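Local structure of 5'-deoxynucleotidase (2CQZ) at residues I8-T13 with K100-F105; W22-V27 with P81-E86; L45-V50 with A120-I125. The protein probably hydrolyses 2'-deoxyribonucleoside 5'-phosphates to the deoxyribonucleoside and free phosphate, as a metal-dependent HD-domain enzyme. All blocks are in the same frame, centred on the assembly; numbering follows the deposited sequence.

The three contacts lie in one all-helical HD domain, their centres 23 to 26 Å apart, and none touches another. Along the chain, interaction 2 is nested inside the loop closed by interaction 1, whereas interaction 3 alternates with both: 45-50 lies between the two halves of each, and 120-125 follows them. Interaction 1 joins helix 5-11 to the loop between helices 90-100 and 106-114. Interaction 2 joins the end of helix 20-24 to the loop before helix 90-100, across the chain's centre from interaction 3, where helices 33-53 and 118-140 cross. Interactions 1 and 2 both touch the third subunit and thus lie at an interface; interaction 3 joins two helices that carry nickel ligands, His36 and Asp127.

Interaction 1 (I8-T13 with K100-F105); sequences ILLVQT and KVFPEF
Leu10 and Val11, neighbours on helix 5-11, meet Phe102 and Val101 through methyl groups and the far end of one ring. Phe102 holds its CG beside the backbone N and opposite the carbonyl carbon (chi1 -61°), which sends the ring out of its loop until CZ lies 3.9 Å from Leu10 CD2. Val11 approaches the same end of the ring: its CG2 is 4.0 Å from Phe102 CZ, arriving obliquely, as Leu10 does. Leu10 swings its branch away from the backbone N (chi1 172°), and its CD2 also reaches Val101 CG1 at 3.9 Å. That valine methyl has a second job, since Val101 CG1 sits over the centre of the Phe102 ring, 3.7 Å above its plane, and covers one face.

Thr13 folds back onto the Leu10 carbonyl: both its N and its OG1 bond to Leu10 O from the same face of the carbonyl plane, OG1 at 2.6 Å. On the loop side Phe105 N bonds back to Phe102 O, and Phe105 is the N-cap of helix 106-114. Lys7 NZ, from the same helix as Leu10, hydrogen-bonds to Val101 O and forms a salt bridge with Glu104. Around this apolar cluster, Ile76 of helix 74-77 touches Leu10 and Val101, and Val97 of helix 90-100 packs on Phe102.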
ATOM      1  N   ILE A   8      12.947   7.291  22.042  1.00 35.15           N
ATOM      2  CA  ILE A   8      11.571   7.181  21.579  1.00 32.75           C
ATOM      3  C   ILE A   8      11.491   7.118  20.048  1.00 32.02           C
ATOM      4  O   ILE A   8      10.735   6.331  19.489  1.00 33.58           O
ATOM      5  CB  ILE A   8      10.728   8.361  22.104  1.00 32.41           C
ATOM      6  CG1 ILE A   8      10.733   8.349  23.634  1.00 29.08           C
ATOM      7  CG2 ILE A   8       9.312   8.254  21.576  1.00 30.33           C
ATOM      8  CD1 ILE A   8      10.063   9.524  24.263  1.00 23.52           C
ATOM      9  N   LEU A   9      12.288   7.932  19.372  1.00 30.53           N
ATOM     10  CA  LEU A   9      12.285   7.946  17.915  1.00 29.14           C
ATOM     11  C   LEU A   9      12.776   6.608  17.375  1.00 28.31           C
ATOM     12  O   LEU A   9      12.349   6.149  16.318  1.00 28.41           O
ATOM     13  CB  LEU A   9      13.182   9.071  17.394  1.00 28.23           C
ATOM     14  CG  LEU A   9      12.707  10.520  17.564  1.00 29.59           C
ATOM     15  CD1 LEU A   9      13.801  11.463  17.063  1.00 23.75           C
ATOM     16  CD2 LEU A   9      11.405  10.741  16.791  1.00 27.42           C
ATOM     17  N   LEU A  10      13.687   5.994  18.113  1.00 28.02           N
ATOM     18  CA  LEU A  10      14.239   4.702  17.742  1.00 28.02           C
ATOM     19  C   LEU A  10      13.160   3.618  17.857  1.00 28.56           C
ATOM     20  O   LEU A  10      13.002   2.808  16.932  1.00 28.25           O
ATOM     21  CB  LEU A  10      15.402   4.333  18.662  1.00 26.37           C
ATOM     22  CG  LEU A  10      15.889   2.901  18.448  1.00 28.50           C
ATOM     23  CD1 LEU A  10      16.295   2.720  17.003  1.00 26.35           C
ATOM     24  CD2 LEU A  10      17.044   2.595  19.377  1.00 33.26           C
ATOM     25  N   VAL A  11      12.440   3.590  18.986  1.00 28.74           N
ATOM     26  CA  VAL A  11      11.393   2.584  19.203  1.00 29.00           C
ATOM     27  C   VAL A  11      10.186   2.784  18.294  1.00 30.09           C
ATOM     28  O   VAL A  11       9.470   1.828  18.002  1.00 29.17           O
ATOM     29  CB  VAL A  11      10.931   2.550  20.702  1.00 29.68           C
ATOM     30  CG1 VAL A  11       9.534   1.903  20.846  1.00 28.87           C
ATOM     31  CG2 VAL A  11      11.907   1.740  21.545  1.00 30.28           C
ATOM     32  N   GLN A  12       9.972   4.017  17.840  1.00 29.70           N
ATOM     33  CA  GLN A  12       8.867   4.279  16.941  1.00 30.40           C
ATOM     34  C   GLN A  12       9.108   3.633  15.585  1.00 29.73           C
ATOM     35  O   GLN A  12       8.204   3.581  14.756  1.00 28.67           O
ATOM     36  CB  GLN A  12       8.639   5.779  16.758  1.00 31.39           C
ATOM     37  CG  GLN A  12       7.965   6.453  17.957  1.00 39.60           C
ATOM     38  CD  GLN A  12       7.306   7.777  17.609  1.00 47.57           C
ATOM     39  OE1 GLN A  12       7.864   8.596  16.873  1.00 53.69           O
ATOM     40  NE2 GLN A  12       6.117   7.998  18.152  1.00 48.42           N
ATOM     41  N   THR A  13      10.326   3.148  15.354  1.00 30.08           N
ATOM     42  CA  THR A  13      10.655   2.478  14.094  1.00 30.71           C
ATOM     43  C   THR A  13       9.804   1.205  13.986  1.00 31.04           C
ATOM     44  O   THR A  13       9.591   0.673  12.898  1.00 32.48           O
ATOM     45  CB  THR A  13      12.145   2.082  14.040  1.00 30.79           C
ATOM     46  OG1 THR A  13      12.948   3.219  14.357  1.00 31.71           O
ATOM     47  CG2 THR A  13      12.531   1.609  12.652  1.00 31.32           C
ATOM     48  N   LYS A 100      23.488  -3.192  25.348  1.00 38.27           N
ATOM     49  CA  LYS A 100      24.098  -1.941  24.934  1.00 38.74           C
ATOM     50  C   LYS A 100      23.114  -0.769  24.751  1.00 37.87           C
ATOM     51  O   LYS A 100      23.387   0.351  25.196  1.00 38.40           O
ATOM     52  CB  LYS A 100      24.854  -2.118  23.623  1.00 39.67           C
ATOM     53  CG  LYS A 100      25.315  -0.779  23.056  1.00 47.50           C
ATOM     54  CD  LYS A 100      25.916  -0.869  21.657  1.00 57.47           C
ATOM     55  CE  LYS A 100      26.292   0.535  21.175  1.00 60.55           C
ATOM     56  NZ  LYS A 100      26.768   0.599  19.757  1.00 62.15           N
ATOM     57  N   VAL A 101      21.976  -1.024  24.104  1.00 37.12           N
ATOM     58  CA  VAL A 101      20.990   0.025  23.813  1.00 35.63           C
ATOM     59  C   VAL A 101      19.853   0.256  24.819  1.00 36.02           C
ATOM     60  O   VAL A 101      19.433   1.402  25.038  1.00 36.11           O
ATOM     61  CB  VAL A 101      20.337  -0.201  22.410  1.00 35.99           C
ATOM     62  CG1 VAL A 101      19.353   0.917  22.099  1.00 35.60           C
ATOM     63  CG2 VAL A 101      21.425  -0.276  21.331  1.00 36.23           C
ATOM     64  N   PHE A 102      19.337  -0.831  25.394  1.00 34.61           N
ATOM     65  CA  PHE A 102      18.229  -0.783  26.366  1.00 33.66           C
ATOM     66  C   PHE A 102      18.604  -1.426  27.705  1.00 33.82           C
ATOM     67  O   PHE A 102      17.881  -2.284  28.215  1.00 33.96           O
ATOM     68  CB  PHE A 102      16.996  -1.516  25.791  1.00 33.00           C
ATOM     69  CG  PHE A 102      16.470  -0.907  24.522  1.00 31.36           C
ATOM     70  CD1 PHE A 102      15.906   0.364  24.530  1.00 30.77           C
ATOM     71  CD2 PHE A 102      16.573  -1.587  23.315  1.00 31.43           C
ATOM     72  CE1 PHE A 102      15.492   0.964  23.356  1.00 30.90           C
ATOM     73  CE2 PHE A 102      16.153  -0.986  22.122  1.00 31.60           C
ATOM     74  CZ  PHE A 102      15.604   0.288  22.152  1.00 30.62           C
ATOM     75  N   PRO A 103      19.739  -1.022  28.292  1.00 34.63           N
ATOM     76  CA  PRO A 103      20.192  -1.580  29.570  1.00 34.85           C
ATOM     77  C   PRO A 103      19.126  -1.493  30.654  1.00 35.53           C
ATOM     78  O   PRO A 103      18.978  -2.405  31.466  1.00 35.50           O
ATOM     79  CB  PRO A 103      21.440  -0.753  29.879  1.00 35.11           C
ATOM     80  CG  PRO A 103      21.122   0.576  29.222  1.00 34.88           C
ATOM     81  CD  PRO A 103      20.575   0.130  27.906  1.00 35.96           C
ATOM     82  N   GLU A 104      18.367  -0.399  30.647  1.00 34.93           N
ATOM     83  CA  GLU A 104      17.305  -0.209  31.628  1.00 35.97           C
ATOM     84  C   GLU A 104      16.214  -1.251  31.483  1.00 36.45           C
ATOM     85  O   GLU A 104      15.470  -1.483  32.428  1.00 37.93           O
ATOM     86  CB  GLU A 104      16.652   1.177  31.514  1.00 35.09           C
ATOM     87  CG  GLU A 104      15.922   1.410  30.209  1.00 37.34           C
ATOM     88  CD  GLU A 104      16.872   1.736  29.078  1.00 38.38           C
ATOM     89  OE1 GLU A 104      17.995   1.189  29.081  1.00 39.89           O
ATOM     90  OE2 GLU A 104      16.502   2.529  28.186  1.00 38.06           O
ATOM     91  N   PHE A 105      16.096  -1.873  30.313  1.00 35.64           N
ATOM     92  CA  PHE A 105      15.057  -2.884  30.135  1.00 35.26           C
ATOM     93  C   PHE A 105      15.616  -4.296  30.062  1.00 35.88           C
ATOM     94  O   PHE A 105      14.871  -5.238  29.791  1.00 35.99           O
ATOM     95  CB  PHE A 105      14.225  -2.618  28.870  1.00 34.73           C
ATOM     96  CG  PHE A 105      13.476  -1.311  28.889  1.00 32.60           C
ATOM     97  CD1 PHE A 105      12.659  -0.972  29.966  1.00 28.40           C
ATOM     98  CD2 PHE A 105      13.578  -0.424  27.815  1.00 29.95           C
ATOM     99  CE1 PHE A 105      11.954   0.229  29.974  1.00 25.99           C
ATOM    100  CE2 PHE A 105      12.882   0.773  27.809  1.00 25.04           C
ATOM    101  CZ  PHE A 105      12.065   1.103  28.893  1.00 23.25           C
TER

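Interaction 2 (W22-V27 with P81-E86); sequences WLIKGV and PLSAQE
Ile24 keeps its CG1 branch beside the backbone N (chi1 -71°) and then runs straight on (chi2 -175°), which carries CD1 out to Pro81 and Ser83. Ser83 turns its hydroxyl between its own backbone N and carbonyl carbon (chi1 57°), which places OG 3.4 Å from Ile24 CD1. The contact joins two parts of the HD-domain fold: the Schellman motif that ends helix 20-24 and the loop between helices 74-77 and 90-100.

In the Schellman motif the chain leaves helical geometry at Gly26, where phi is positive. Gly26 N bonds to Leu23 O at 2.8 Å and Val27 N to Trp22 O at 2.9 Å, both reaching back into the last turn from which Ile24 projects. Across from it, residues 82-84 coil like a helix but lack its usual bonding. A bond of 2.7 Å from Ala84 N to Pro81 O closes the turn, and Pro81 and Ser83 both present themselves to the isoleucine.

A third subunit comes close here: its Arg16 hydrogen-bonds to the carbonyls of Leu23 and Ile24, and Thr78 of the same subunit packs on Pro81. Within the chain, Lys25 forms a salt bridge with Glu148.

The isoleucine and proline side chains stand nearly at right angles, and one methyl does all the touching: Ile24 CD1 lies 3.6 Å from Pro81 CG and 3.7 Å from Pro81 CB.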
ATOM      1  N   TRP A  22       4.418 -13.065   8.250  1.00 29.21           N
ATOM      2  CA  TRP A  22       3.279 -12.812   7.383  1.00 28.45           C
ATOM      3  C   TRP A  22       3.718 -12.541   5.932  1.00 29.57           C
ATOM      4  O   TRP A  22       3.145 -13.100   4.998  1.00 30.40           O
ATOM      5  CB  TRP A  22       2.485 -11.624   7.921  1.00 28.28           C
ATOM      6  CG  TRP A  22       2.078 -11.709   9.389  1.00 26.90           C
ATOM      7  CD1 TRP A  22       2.189 -10.715  10.320  1.00 28.38           C
ATOM      8  CD2 TRP A  22       1.420 -12.800  10.055  1.00 24.99           C
ATOM      9  NE1 TRP A  22       1.641 -11.108  11.520  1.00 22.56           N
ATOM     10  CE2 TRP A  22       1.165 -12.386  11.388  1.00 27.60           C
ATOM     11  CE3 TRP A  22       1.026 -14.089   9.663  1.00 23.56           C
ATOM     12  CZ2 TRP A  22       0.522 -13.218  12.329  1.00 24.82           C
ATOM     13  CZ3 TRP A  22       0.391 -14.914  10.596  1.00 20.44           C
ATOM     14  CH2 TRP A  22       0.149 -14.476  11.913  1.00 20.17           C
ATOM     15  N   LEU A  23       4.719 -11.681   5.738  1.00 29.21           N
ATOM     16  CA  LEU A  23       5.211 -11.380   4.387  1.00 31.53           C
ATOM     17  C   LEU A  23       5.662 -12.636   3.661  1.00 31.76           C
ATOM     18  O   LEU A  23       5.326 -12.863   2.497  1.00 31.43           O
ATOM     19  CB  LEU A  23       6.397 -10.410   4.421  1.00 31.96           C
ATOM     20  CG  LEU A  23       6.102  -8.917   4.579  1.00 34.75           C
ATOM     21  CD1 LEU A  23       7.401  -8.130   4.493  1.00 34.66           C
ATOM     22  CD2 LEU A  23       5.141  -8.467   3.485  1.00 39.42           C
ATOM     23  N   ILE A  24       6.447 -13.448   4.353  1.00 33.01           N
ATOM     24  CA  ILE A  24       6.943 -14.681   3.775  1.00 33.48           C
ATOM     25  C   ILE A  24       5.781 -15.565   3.348  1.00 33.97           C
ATOM     26  O   ILE A  24       5.835 -16.193   2.291  1.00 34.58           O
ATOM     27  CB  ILE A  24       7.867 -15.400   4.770  1.00 33.48           C
ATOM     28  CG1 ILE A  24       9.177 -14.606   4.871  1.00 30.92           C
ATOM     29  CG2 ILE A  24       8.085 -16.845   4.354  1.00 32.12           C
ATOM     30  CD1 ILE A  24      10.214 -15.244   5.718  1.00 35.15           C
ATOM     31  N   LYS A  25       4.728 -15.591   4.161  1.00 34.84           N
ATOM     32  CA  LYS A  25       3.531 -16.375   3.853  1.00 35.39           C
ATOM     33  C   LYS A  25       2.645 -15.694   2.812  1.00 35.55           C
ATOM     34  O   LYS A  25       1.546 -16.176   2.526  1.00 34.60           O
ATOM     35  CB  LYS A  25       2.687 -16.623   5.112  1.00 35.73           C
ATOM     36  CG  LYS A  25       3.346 -17.520   6.136  1.00 36.90           C
ATOM     37  CD  LYS A  25       3.754 -18.848   5.522  1.00 35.54           C
ATOM     38  CE  LYS A  25       4.410 -19.754   6.555  1.00 36.64           C
ATOM     39  NZ  LYS A  25       4.804 -21.048   5.940  1.00 36.35           N
ATOM     40  N   GLY A  26       3.098 -14.567   2.268  1.00 35.31           N
ATOM     41  CA  GLY A  26       2.307 -13.891   1.258  1.00 35.24           C
ATOM     42  C   GLY A  26       1.199 -12.968   1.703  1.00 35.68           C
ATOM     43  O   GLY A  26       0.389 -12.540   0.874  1.00 34.43           O
ATOM     44  N   VAL A  27       1.108 -12.684   2.996  1.00 37.18           N
ATOM     45  CA  VAL A  27       0.077 -11.745   3.446  1.00 39.22           C
ATOM     46  C   VAL A  27       0.643 -10.402   3.020  1.00 42.26           C
ATOM     47  O   VAL A  27       1.737 -10.016   3.436  1.00 42.03           O
ATOM     48  CB  VAL A  27      -0.117 -11.785   4.954  1.00 37.68           C
ATOM     49  CG1 VAL A  27      -1.112 -10.731   5.382  1.00 37.72           C
ATOM     50  CG2 VAL A  27      -0.608 -13.164   5.396  1.00 37.73           C
ATOM     51  N   PRO A  81      12.410 -13.427  10.733  1.00 35.61           N
ATOM     52  CA  PRO A  81      11.503 -14.584  10.758  1.00 36.84           C
ATOM     53  C   PRO A  81      12.083 -15.926  11.234  1.00 38.84           C
ATOM     54  O   PRO A  81      13.257 -16.224  11.018  1.00 38.42           O
ATOM     55  CB  PRO A  81      10.986 -14.637   9.318  1.00 36.52           C
ATOM     56  CG  PRO A  81      12.174 -14.167   8.532  1.00 34.30           C
ATOM     57  CD  PRO A  81      12.682 -13.000   9.347  1.00 34.98           C
ATOM     58  N   LEU A  82      11.233 -16.727  11.876  1.00 40.44           N
ATOM     59  CA  LEU A  82      11.614 -18.038  12.397  1.00 41.12           C
ATOM     60  C   LEU A  82      12.302 -18.883  11.343  1.00 40.10           C
ATOM     61  O   LEU A  82      13.215 -19.648  11.654  1.00 38.73           O
ATOM     62  CB  LEU A  82      10.385 -18.792  12.906  1.00 42.41           C
ATOM     63  CG  LEU A  82      10.394 -19.223  14.374  1.00 47.53           C
ATOM     64  CD1 LEU A  82       9.124 -20.015  14.672  1.00 52.15           C
ATOM     65  CD2 LEU A  82      11.638 -20.064  14.664  1.00 48.34           C
ATOM     66  N   SER A  83      11.856 -18.746  10.099  1.00 40.01           N
ATOM     67  CA  SER A  83      12.434 -19.501   8.991  1.00 40.95           C
ATOM     68  C   SER A  83      13.881 -19.090   8.742  1.00 39.52           C
ATOM     69  O   SER A  83      14.644 -19.814   8.112  1.00 40.93           O
ATOM     70  CB  SER A  83      11.621 -19.287   7.707  1.00 41.10           C
ATOM     71  OG  SER A  83      11.526 -17.906   7.365  1.00 47.03           O
ATOM     72  N   ALA A  84      14.264 -17.926   9.240  1.00 38.62           N
ATOM     73  CA  ALA A  84      15.626 -17.456   9.042  1.00 37.80           C
ATOM     74  C   ALA A  84      16.515 -17.748  10.252  1.00 37.21           C
ATOM     75  O   ALA A  84      17.736 -17.792  10.130  1.00 35.44           O
ATOM     76  CB  ALA A  84      15.616 -15.959   8.748  1.00 37.69           C
ATOM     77  N   GLN A  85      15.900 -17.956  11.410  1.00 37.35           N
ATOM     78  CA  GLN A  85      16.647 -18.219  12.631  1.00 38.58           C
ATOM     79  C   GLN A  85      17.414 -19.544  12.651  1.00 38.77           C
ATOM     80  O   GLN A  85      18.043 -19.890  13.644  1.00 40.09           O
ATOM     81  CB  GLN A  85      15.708 -18.113  13.833  1.00 38.83           C
ATOM     82  CG  GLN A  85      15.205 -16.693  14.053  1.00 40.65           C
ATOM     83  CD  GLN A  85      14.162 -16.604  15.137  1.00 44.37           C
ATOM     84  OE1 GLN A  85      14.357 -17.107  16.241  1.00 49.61           O
ATOM     85  NE2 GLN A  85      13.045 -15.956  14.833  1.00 44.93           N
ATOM     86  N   GLU A  86      17.370 -20.287  11.555  1.00 38.65           N
ATOM     87  CA  GLU A  86      18.176 -21.509  11.455  1.00 38.25           C
ATOM     88  C   GLU A  86      19.583 -21.148  11.019  1.00 37.89           C
ATOM     89  O   GLU A  86      20.535 -21.913  11.108  1.00 38.28           O
ATOM     90  CB  GLU A  86      17.529 -22.442  10.419  1.00 38.83           C
ATOM     91  CG  GLU A  86      18.180 -23.826  10.387  1.00 42.79           C
ATOM     92  CD  GLU A  86      18.216 -24.352   8.965  1.00 45.67           C
ATOM     93  OE1 GLU A  86      17.181 -24.311   8.304  1.00 42.04           O
ATOM     94  OE2 GLU A  86      19.245 -24.898   8.566  1.00 46.11           O
TER

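Interaction 3 (L45-V50 with A120-I125); sequences LVLADV and AQLVRI
Leu47 and Leu122 make the main apolar contact, lying alongside but pointing opposite ways. Leu122 CD1 lies 3.6 Å from Leu47 CB and 3.9 Å from Leu47 CD1; this one methyl touches the other leucine both at its root and at one of its tips. The second branch of Leu122 goes to Ala48, with CD2 4.2 Å from Ala48 CB. With CG anti to the backbone N (chi1 173°), the fork of Leu122 faces helix 33-53. Leu47 CD1 also reaches Ile125 CG2 at 4.0 Å, the two side chains roughly perpendicular.

As helix packing, the short segments pass 10.2 Å apart at their axes, with 130° between their N-to-C directions, and their CA atoms come nearest at Ala48 and Leu122. Leu122 also touches Thr44 and Leu51; together with Leu47 and Ala48 these frame a four-residue hole on helix 33-53, into which the leucine fits as a knob. This is a core crossing of the HD domain: helix 33-53 carries His36 and helix 118-140 carries Asp127, two of the four nickel ligands. The side chain of Ile125 is about 11 Å from the nickel, close to the ligand residues but not in contact with them.

Polar bonds belong to the other faces of helix 118-140. Gln121 uses both ends of its amide, OE1 accepting from Leu161 N and NE2 donating to Cys115 O. Arg124 donates through NH2 to Tyr112 O and makes a cation-pi contact with the Tyr112 ring.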
ATOM      1  N   LEU A  45      -3.239  -7.386  29.501  1.00 32.22           N
ATOM      2  CA  LEU A  45      -4.114  -6.686  30.431  1.00 32.09           C
ATOM      3  C   LEU A  45      -5.367  -7.506  30.715  1.00 33.14           C
ATOM      4  O   LEU A  45      -5.702  -7.796  31.866  1.00 33.71           O
ATOM      5  CB  LEU A  45      -4.506  -5.316  29.860  1.00 31.44           C
ATOM      6  CG  LEU A  45      -5.499  -4.484  30.679  1.00 32.15           C
ATOM      7  CD1 LEU A  45      -5.029  -4.358  32.125  1.00 34.91           C
ATOM      8  CD2 LEU A  45      -5.649  -3.119  30.042  1.00 26.19           C
ATOM      9  N   VAL A  46      -6.057  -7.877  29.647  1.00 33.49           N
ATOM     10  CA  VAL A  46      -7.280  -8.660  29.749  1.00 32.49           C
ATOM     11  C   VAL A  46      -7.096  -9.965  30.527  1.00 33.30           C
ATOM     12  O   VAL A  46      -7.889 -10.267  31.428  1.00 33.93           O
ATOM     13  CB  VAL A  46      -7.824  -8.953  28.341  1.00 31.85           C
ATOM     14  CG1 VAL A  46      -8.985  -9.927  28.407  1.00 32.36           C
ATOM     15  CG2 VAL A  46      -8.283  -7.651  27.716  1.00 34.72           C
ATOM     16  N   LEU A  47      -6.062 -10.734  30.181  1.00 33.13           N
ATOM     17  CA  LEU A  47      -5.791 -11.998  30.868  1.00 33.56           C
ATOM     18  C   LEU A  47      -5.423 -11.773  32.326  1.00 34.37           C
ATOM     19  O   LEU A  47      -5.857 -12.517  33.199  1.00 33.78           O
ATOM     20  CB  LEU A  47      -4.664 -12.770  30.178  1.00 33.17           C
ATOM     21  CG  LEU A  47      -4.982 -13.353  28.800  1.00 34.26           C
ATOM     22  CD1 LEU A  47      -3.766 -14.093  28.272  1.00 37.37           C
ATOM     23  CD2 LEU A  47      -6.172 -14.291  28.896  1.00 34.68           C
ATOM     24  N   ALA A  48      -4.624 -10.745  32.591  1.00 35.48           N
ATOM     25  CA  ALA A  48      -4.223 -10.444  33.958  1.00 36.90           C
ATOM     26  C   ALA A  48      -5.445 -10.317  34.862  1.00 38.77           C
ATOM     27  O   ALA A  48      -5.435 -10.812  35.983  1.00 39.69           O
ATOM     28  CB  ALA A  48      -3.406  -9.166  33.994  1.00 37.13           C
ATOM     29  N   ASP A  49      -6.492  -9.653  34.378  1.00 40.69           N
ATOM     30  CA  ASP A  49      -7.721  -9.491  35.148  1.00 43.59           C
ATOM     31  C   ASP A  49      -8.403 -10.847  35.356  1.00 43.67           C
ATOM     32  O   ASP A  49      -8.889 -11.138  36.448  1.00 44.32           O
ATOM     33  CB  ASP A  49      -8.680  -8.529  34.434  1.00 44.34           C
ATOM     34  CG  ASP A  49      -8.164  -7.090  34.417  1.00 53.98           C
ATOM     35  OD1 ASP A  49      -8.757  -6.234  33.711  1.00 58.89           O
ATOM     36  OD2 ASP A  49      -7.163  -6.808  35.118  1.00 63.65           O
ATOM     37  N   VAL A  50      -8.439 -11.677  34.315  1.00 43.53           N
ATOM     38  CA  VAL A  50      -9.054 -12.991  34.442  1.00 43.03           C
ATOM     39  C   VAL A  50      -8.307 -13.763  35.520  1.00 43.68           C
ATOM     40  O   VAL A  50      -8.925 -14.355  36.408  1.00 44.49           O
ATOM     41  CB  VAL A  50      -8.992 -13.778  33.121  1.00 42.52           C
ATOM     42  CG1 VAL A  50      -9.454 -15.210  33.341  1.00 43.37           C
ATOM     43  CG2 VAL A  50      -9.870 -13.115  32.090  1.00 43.81           C
ATOM     44  N   ALA A 120       6.119 -13.558  33.191  1.00 33.34           N
ATOM     45  CA  ALA A 120       6.837 -13.958  31.977  1.00 32.59           C
ATOM     46  C   ALA A 120       6.038 -14.917  31.116  1.00 31.98           C
ATOM     47  O   ALA A 120       6.094 -14.852  29.887  1.00 33.05           O
ATOM     48  CB  ALA A 120       8.182 -14.586  32.333  1.00 31.69           C
ATOM     49  N   GLN A 121       5.297 -15.814  31.754  1.00 31.09           N
ATOM     50  CA  GLN A 121       4.495 -16.779  31.009  1.00 31.00           C
ATOM     51  C   GLN A 121       3.261 -16.118  30.435  1.00 30.49           C
ATOM     52  O   GLN A 121       2.845 -16.435  29.323  1.00 31.11           O
ATOM     53  CB  GLN A 121       4.107 -17.954  31.905  1.00 31.45           C
ATOM     54  CG  GLN A 121       5.124 -19.088  31.861  1.00 33.28           C
ATOM     55  CD  GLN A 121       4.861 -20.164  32.897  1.00 33.30           C
ATOM     56  OE1 GLN A 121       3.711 -20.451  33.253  1.00 34.24           O
ATOM     57  NE2 GLN A 121       5.934 -20.784  33.375  1.00 34.69           N
ATOM     58  N   LEU A 122       2.691 -15.191  31.197  1.00 29.75           N
ATOM     59  CA  LEU A 122       1.517 -14.446  30.767  1.00 29.53           C
ATOM     60  C   LEU A 122       1.811 -13.682  29.471  1.00 30.09           C
ATOM     61  O   LEU A 122       1.034 -13.723  28.510  1.00 30.33           O
ATOM     62  CB  LEU A 122       1.117 -13.450  31.853  1.00 30.71           C
ATOM     63  CG  LEU A 122       0.002 -12.468  31.482  1.00 31.16           C
ATOM     64  CD1 LEU A 122      -1.258 -13.250  31.168  1.00 32.31           C
ATOM     65  CD2 LEU A 122      -0.241 -11.490  32.628  1.00 32.84           C
ATOM     66  N   VAL A 123       2.935 -12.976  29.446  1.00 30.02           N
ATOM     67  CA  VAL A 123       3.288 -12.210  28.263  1.00 30.44           C
ATOM     68  C   VAL A 123       3.530 -13.147  27.095  1.00 30.42           C
ATOM     69  O   VAL A 123       3.149 -12.850  25.962  1.00 30.11           O
ATOM     70  CB  VAL A 123       4.559 -11.349  28.492  1.00 30.16           C
ATOM     71  CG1 VAL A 123       4.901 -10.586  27.223  1.00 30.72           C
ATOM     72  CG2 VAL A 123       4.335 -10.384  29.658  1.00 29.63           C
ATOM     73  N   ARG A 124       4.166 -14.283  27.377  1.00 30.88           N
ATOM     74  CA  ARG A 124       4.471 -15.267  26.340  1.00 30.98           C
ATOM     75  C   ARG A 124       3.183 -15.815  25.733  1.00 30.24           C
ATOM     76  O   ARG A 124       3.114 -16.054  24.523  1.00 29.57           O
ATOM     77  CB  ARG A 124       5.307 -16.409  26.922  1.00 30.66           C
ATOM     78  CG  ARG A 124       5.705 -17.454  25.909  1.00 34.10           C
ATOM     79  CD  ARG A 124       6.787 -16.937  24.984  1.00 41.61           C
ATOM     80  NE  ARG A 124       8.022 -16.625  25.702  1.00 43.87           N
ATOM     81  CZ  ARG A 124       9.137 -16.190  25.119  1.00 46.75           C
ATOM     82  NH1 ARG A 124       9.173 -16.013  23.802  1.00 48.34           N
ATOM     83  NH2 ARG A 124      10.218 -15.933  25.847  1.00 43.90           N
ATOM     84  N   ILE A 125       2.170 -16.010  26.579  1.00 29.01           N
ATOM     85  CA  ILE A 125       0.869 -16.510  26.139  1.00 29.87           C
ATOM     86  C   ILE A 125       0.181 -15.433  25.307  1.00 30.72           C
ATOM     87  O   ILE A 125      -0.369 -15.722  24.242  1.00 30.78           O
ATOM     88  CB  ILE A 125      -0.031 -16.872  27.349  1.00 30.74           C
ATOM     89  CG1 ILE A 125       0.501 -18.139  28.020  1.00 31.77           C
ATOM     90  CG2 ILE A 125      -1.489 -17.065  26.910  1.00 26.84           C
ATOM     91  CD1 ILE A 125      -0.267 -18.529  29.274  1.00 36.42           C
TER